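Local coordinates for protein antitoxin of toxin-antitoxin system VAPB (Rickettsia felis, PDB 3ZVK) that neutralises the toxin VapC2 as the antitoxin of a type II toxin-antitoxin pair, partially inhibiting its RNase activity, and binds DNA from the pair's probable promoter, at residues A4-F7 against S12-V15; V28-I31 against G36-L39. All coordinates share one frame; numbering follows the deposited sequence.

Interaction 1: A4-F7 against S12-V15. With nucleotides of chain I; nucleotides of chain J.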
loop_
_atom_site.group_PDB
_atom_site.type_symbol
_atom_site.label_atom_id
_atom_site.label_comp_id
_atom_site.label_asym_id
_atom_site.label_seq_id
_atom_site.Cartn_x
_atom_site.Cartn_y
_atom_site.Cartn_z
ATOM N N ALA F 4 -24.921 3.241 1.183
ATOM C CA ALA F 4 -24.391 3.495 -0.135
ATOM C C ALA F 4 -25.559 3.848 -1.037
ATOM O O ALA F 4 -26.621 3.217 -0.946
ATOM C CB ALA F 4 -23.678 2.271 -0.661
ATOM N N LYS F 5 -25.356 4.860 -1.903
ATOM C CA LYS F 5 -26.371 5.327 -2.832
ATOM C C LYS F 5 -26.401 4.535 -4.133
ATOM O O LYS F 5 -25.361 4.089 -4.635
ATOM C CB LYS F 5 -26.258 6.831 -3.085
ATOM C CG LYS F 5 -26.710 7.654 -1.887
ATOM C CD LYS F 5 -26.720 9.156 -2.195
ATOM C CE LYS F 5 -26.615 10.072 -0.987
ATOM N NZ LYS F 5 -27.604 9.777 0.081
ATOM N N ILE F 6 -27.615 4.336 -4.652
ATOM C CA ILE F 6 -27.886 3.696 -5.936
ATOM C C ILE F 6 -28.056 4.828 -6.965
ATOM O O ILE F 6 -28.733 5.822 -6.687
ATOM C CB ILE F 6 -29.100 2.735 -5.859
ATOM C CG1 ILE F 6 -28.691 1.432 -5.167
ATOM C CG2 ILE F 6 -29.663 2.422 -7.247
ATOM C CD1 ILE F 6 -29.654 0.962 -4.242
ATOM N N PHE F 7 -27.367 4.713 -8.112
ATOM C CA PHE F 7 -27.433 5.710 -9.181
ATOM C C PHE F 7 -27.394 5.001 -10.528
ATOM O O PHE F 7 -27.204 3.792 -10.578
ATOM C CB PHE F 7 -26.298 6.760 -9.026
ATOM C CG PHE F 7 -24.909 6.224 -9.255
ATOM C CD1 PHE F 7 -24.232 5.540 -8.248
ATOM C CD2 PHE F 7 -24.284 6.373 -10.491
ATOM C CE1 PHE F 7 -22.963 5.008 -8.472
ATOM C CE2 PHE F 7 -23.011 5.845 -10.714
ATOM C CZ PHE F 7 -22.360 5.168 -9.702
ATOM N N SER F 12 -27.536 0.989 -16.918
ATOM C CA SER F 12 -27.293 0.098 -15.798
ATOM C C SER F 12 -27.466 0.829 -14.486
ATOM O O SER F 12 -27.236 2.039 -14.389
ATOM C CB SER F 12 -25.876 -0.464 -15.866
ATOM O OG SER F 12 -25.641 -1.307 -16.981
ATOM N N GLN F 13 -27.840 0.078 -13.465
ATOM C CA GLN F 13 -27.937 0.574 -12.104
ATOM C C GLN F 13 -26.566 0.377 -11.450
ATOM O O GLN F 13 -25.862 -0.577 -11.769
ATOM C CB GLN F 13 -28.975 -0.247 -11.351
ATOM C CG GLN F 13 -29.682 0.554 -10.297
ATOM C CD GLN F 13 -30.576 -0.325 -9.492
ATOM O OE1 GLN F 13 -30.121 -1.218 -8.766
ATOM N NE2 GLN F 13 -31.862 -0.071 -9.590
ATOM N N ALA F 14 -26.174 1.265 -10.545
ATOM C CA ALA F 14 -24.878 1.126 -9.866
ATOM C C ALA F 14 -24.977 1.532 -8.413
ATOM O O ALA F 14 -25.880 2.288 -8.052
ATOM C CB ALA F 14 -23.796 1.933 -10.593
ATOM N N VAL F 15 -24.060 1.012 -7.575
ATOM C CA VAL F 15 -23.970 1.330 -6.134
ATOM C C VAL F 15 -22.647 2.067 -5.888
ATOM O O VAL F 15 -21.599 1.573 -6.279
ATOM C CB VAL F 15 -24.130 0.072 -5.235
ATOM C CG1 VAL F 15 -24.021 0.411 -3.760
ATOM C CG2 VAL F 15 -25.445 -0.627 -5.503
ATOM P P DG I 2 -27.358 -4.686 -17.298
ATOM O OP1 DG I 2 -27.470 -6.037 -16.684
ATOM O OP2 DG I 2 -27.750 -3.453 -16.574
ATOM O "O5'" DG I 2 -25.853 -4.466 -17.773
ATOM C "C5'" DG I 2 -25.179 -5.257 -18.743
ATOM C "C4'" DG I 2 -24.129 -4.421 -19.453
ATOM O "O4'" DG I 2 -24.790 -3.300 -20.081
ATOM C "C3'" DG I 2 -23.022 -3.801 -18.593
ATOM O "O3'" DG I 2 -21.778 -4.456 -18.832
ATOM C "C2'" DG I 2 -22.978 -2.331 -19.005
ATOM C "C1'" DG I 2 -23.801 -2.326 -20.277
ATOM N N9 DG I 2 -24.392 -1.041 -20.641
ATOM C C8 DG I 2 -25.518 -0.423 -20.136
ATOM N N7 DG I 2 -25.763 0.743 -20.673
ATOM C C5 DG I 2 -24.734 0.917 -21.587
ATOM C C6 DG I 2 -24.464 1.979 -22.499
ATOM O O6 DG I 2 -25.101 3.033 -22.652
ATOM N N1 DG I 2 -23.326 1.733 -23.281
ATOM C C2 DG I 2 -22.548 0.590 -23.200
ATOM N N2 DG I 2 -21.482 0.497 -24.005
ATOM N N3 DG I 2 -22.787 -0.404 -22.355
ATOM C C4 DG I 2 -23.888 -0.178 -21.581
ATOM P P DT J 19 -22.729 9.960 -1.712
ATOM O OP1 DT J 19 -23.556 9.985 -0.489
ATOM O OP2 DT J 19 -22.648 8.693 -2.492
ATOM O "O5'" DT J 19 -23.271 11.129 -2.657
ATOM C "C5'" DT J 19 -23.403 12.480 -2.197
ATOM C "C4'" DT J 19 -23.868 13.427 -3.293
ATOM O "O4'" DT J 19 -22.777 13.777 -4.179
ATOM C "C3'" DT J 19 -24.985 12.899 -4.181
ATOM O "O3'" DT J 19 -26.051 13.819 -4.178
ATOM C "C2'" DT J 19 -24.371 12.750 -5.571
ATOM C "C1'" DT J 19 -23.267 13.788 -5.514
ATOM N N1 DT J 19 -22.123 13.601 -6.444
ATOM C C2 DT J 19 -21.772 14.664 -7.265
ATOM O O2 DT J 19 -22.404 15.717 -7.355
ATOM N N3 DT J 19 -20.630 14.439 -8.013
ATOM C C4 DT J 19 -19.819 13.314 -8.017
ATOM O O4 DT J 19 -18.883 13.267 -8.805
ATOM C C5 DT J 19 -20.226 12.251 -7.129
ATOM C C7 DT J 19 -19.432 10.984 -7.062
ATOM C C6 DT J 19 -21.345 12.441 -6.399
#
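Phe-7 and Ala-14 face each other as a hydrogen-bonded pair of the antiparallel hairpin made by strands 3-9 and 12-17. Phe-7 N gives its hydrogen to Ala-14 O over 2.8 Å, nearly straight at 165°; in return Phe-7 O takes the hydrogen of Ala-14 N at 2.7 Å. Next to them Ile-6 and Val-15 form a non-hydrogen-bonded pair, where Ile-6 CA lies against Ala-14 O and Val-15 CA against Lys-5 O as CA-H...O contacts.

Apolar packing differs on the two faces. Beside Ala-14, the Phe-7 ring folds back over the neighbouring strand, because CG stands between the backbone N and the carbonyl carbon (chi1 68°). Ala-14 CB then sits over one ring face, nearer the rim, as a CH-pi contact 3.9 Å from the centroid, and Arg-16 of the same chain adds a cation-pi contact. On the other face Ile-6 divides its branches: CG1 meets Val-15 CG2, while CG2 lies 3.6 Å from Gln-13 CG. Val-15 CG1 reaches Ala-4 CB. The Gln-13 amide is held by the second subunit, its NE2 bonding to Phe-23 O there.

Two side chains meet DNA phosphates. Ser-12 OG donates to OP2 of DG2 of chain I at 3.0 Å. The Lys-5 chain passes alongside the phosphate of DT19 of chain J, its CE 3.1 Å from OP1, while NZ stays 4.1 Å from that oxygen, beyond hydrogen-bonding range. The hairpin thus turns its Ile-6 side to the second subunit, while Ser-12 OG and Lys-5 contact DNA backbone rather than bases, consistent with the swapped-hairpin DNA-binding domain of AbrB/MazE-type antitoxins.

Interaction 2: V28-I31 against G36-L39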
loop_
_atom_site.group_PDB
_atom_site.type_symbol
_atom_site.label_atom_id
_atom_site.label_comp_id
_atom_site.label_asym_id
_atom_site.label_seq_id
_atom_site.Cartn_x
_atom_site.Cartn_y
_atom_site.Cartn_z
ATOM N N VAL F 28 -15.772 -8.253 -9.508
ATOM C CA VAL F 28 -16.245 -8.930 -8.306
ATOM C C VAL F 28 -17.271 -9.978 -8.644
ATOM O O VAL F 28 -17.969 -9.873 -9.647
ATOM C CB VAL F 28 -16.785 -7.977 -7.202
ATOM C CG1 VAL F 28 -15.666 -7.208 -6.510
ATOM C CG2 VAL F 28 -17.889 -7.048 -7.710
ATOM N N SER F 29 -17.390 -10.969 -7.773
ATOM C CA SER F 29 -18.380 -12.037 -7.862
ATOM C C SER F 29 -19.675 -11.505 -7.197
ATOM O O SER F 29 -19.590 -10.849 -6.165
ATOM C CB SER F 29 -17.866 -13.284 -7.141
ATOM O OG SER F 29 -18.217 -13.350 -5.762
ATOM N N VAL F 30 -20.845 -11.736 -7.786
ATOM C CA VAL F 30 -22.127 -11.307 -7.203
ATOM C C VAL F 30 -22.961 -12.547 -6.959
ATOM O O VAL F 30 -23.266 -13.272 -7.905
ATOM C CB VAL F 30 -22.930 -10.272 -8.048
ATOM C CG1 VAL F 30 -24.140 -9.748 -7.279
ATOM C CG2 VAL F 30 -22.056 -9.132 -8.524
ATOM N N ILE F 31 -23.333 -12.784 -5.697
ATOM C CA ILE F 31 -24.122 -13.942 -5.265
ATOM C C ILE F 31 -25.327 -13.492 -4.408
ATOM O O ILE F 31 -25.153 -12.663 -3.522
ATOM C CB ILE F 31 -23.172 -14.955 -4.541
ATOM C CG1 ILE F 31 -22.437 -15.817 -5.582
ATOM C CG2 ILE F 31 -23.890 -15.863 -3.536
ATOM C CD1 ILE F 31 -20.982 -15.865 -5.358
ATOM N N GLY F 36 -30.674 -9.535 -0.243
ATOM C CA GLY F 36 -29.481 -8.853 -0.737
ATOM C C GLY F 36 -28.515 -9.664 -1.575
ATOM O O GLY F 36 -28.886 -10.670 -2.188
ATOM N N ILE F 37 -27.269 -9.196 -1.633
ATOM C CA ILE F 37 -26.205 -9.816 -2.419
ATOM C C ILE F 37 -24.859 -9.776 -1.713
ATOM O O ILE F 37 -24.578 -8.839 -0.969
ATOM C CB ILE F 37 -26.074 -9.162 -3.832
ATOM C CG1 ILE F 37 -25.919 -7.622 -3.750
ATOM C CG2 ILE F 37 -27.210 -9.578 -4.772
ATOM C CD1 ILE F 37 -25.514 -6.903 -5.046
ATOM N N VAL F 38 -23.997 -10.743 -2.023
ATOM C CA VAL F 38 -22.621 -10.773 -1.538
ATOM C C VAL F 38 -21.727 -10.410 -2.731
ATOM O O VAL F 38 -21.926 -10.950 -3.829
ATOM C CB VAL F 38 -22.211 -12.149 -0.936
ATOM C CG1 VAL F 38 -20.745 -12.146 -0.486
ATOM C CG2 VAL F 38 -23.110 -12.524 0.229
ATOM N N LEU F 39 -20.770 -9.486 -2.511
ATOM C CA LEU F 39 -19.771 -9.075 -3.492
ATOM C C LEU F 39 -18.421 -9.510 -2.913
ATOM O O LEU F 39 -18.118 -9.212 -1.751
ATOM C CB LEU F 39 -19.774 -7.546 -3.784
ATOM C CG LEU F 39 -21.069 -6.793 -4.106
ATOM C CD1 LEU F 39 -20.758 -5.359 -4.360
ATOM C CD2 LEU F 39 -21.708 -7.271 -5.358
#
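Val-30 is the bump at the middle of this hairpin, and its two methyls fit against different neighbours on the opposing strand. CG2 lies 3.7 Å from Leu-39 CD2, the two side chains running side by side in the same direction. CG1, placed anti to the backbone N (chi1 -172°), meets Ile-37 slantwise and enters the angle between its branches, 3.9 Å from CD1 and 4.0 Å from CG2. Val-30 therefore lies against both Ile-37 and Leu-39, with Val-28 continuing the apolar row more loosely: its CG2 stays 4.4 Å from Leu-39 CB.

Beneath these side chains, Ile-31 and Val-38 form the hydrogen-bonded pair of antiparallel strands. Ile-31 N reaches Val-38 O at 3.0 Å, in the carbonyl plane, and Val-38 N returns the bond to Ile-31 O at 2.7 Å and 168°. In the non-hydrogen-bonded pair of Val-30 with Leu-39, Leu-39 CA approaches Ser-29 O as a CA-H...O contact of 3.2 Å.

The apolar row also meets the second subunit. Val-30 packs on its Ala-4, Ile-37 on its Phe-21 and Leu-39 on the partner Leu-39, while Phe-23 of the same chain covers Val-28 and Leu-39. With the strands joined by backbone bonds and Val-30 fitted against Ile-37 and Leu-39, one face of this hairpin presents a hydrophobic surface to the VapB2-VapB2 interface.

Interactions 1 and 2 are successive beta hairpins of one chain, the first complete before the second begins. Their centres lie about 14 Å apart and their nearest atoms about 6 Å, so they do not touch within the chain; the second subunit connects them. Ile-6 of interaction 1 packs on Val-28 of that subunit, and Val-28 of interaction 2 meets its Ile-6, which interlaces the two chains, while both hairpins also extend their sheets across the interface. The roles divide accordingly: 4-7 with 12-15 contacts the DNA directly, whereas 28-31 with 36-39 has its nearest atom about 10 Å from it and packs at the VapB2-VapB2 interface.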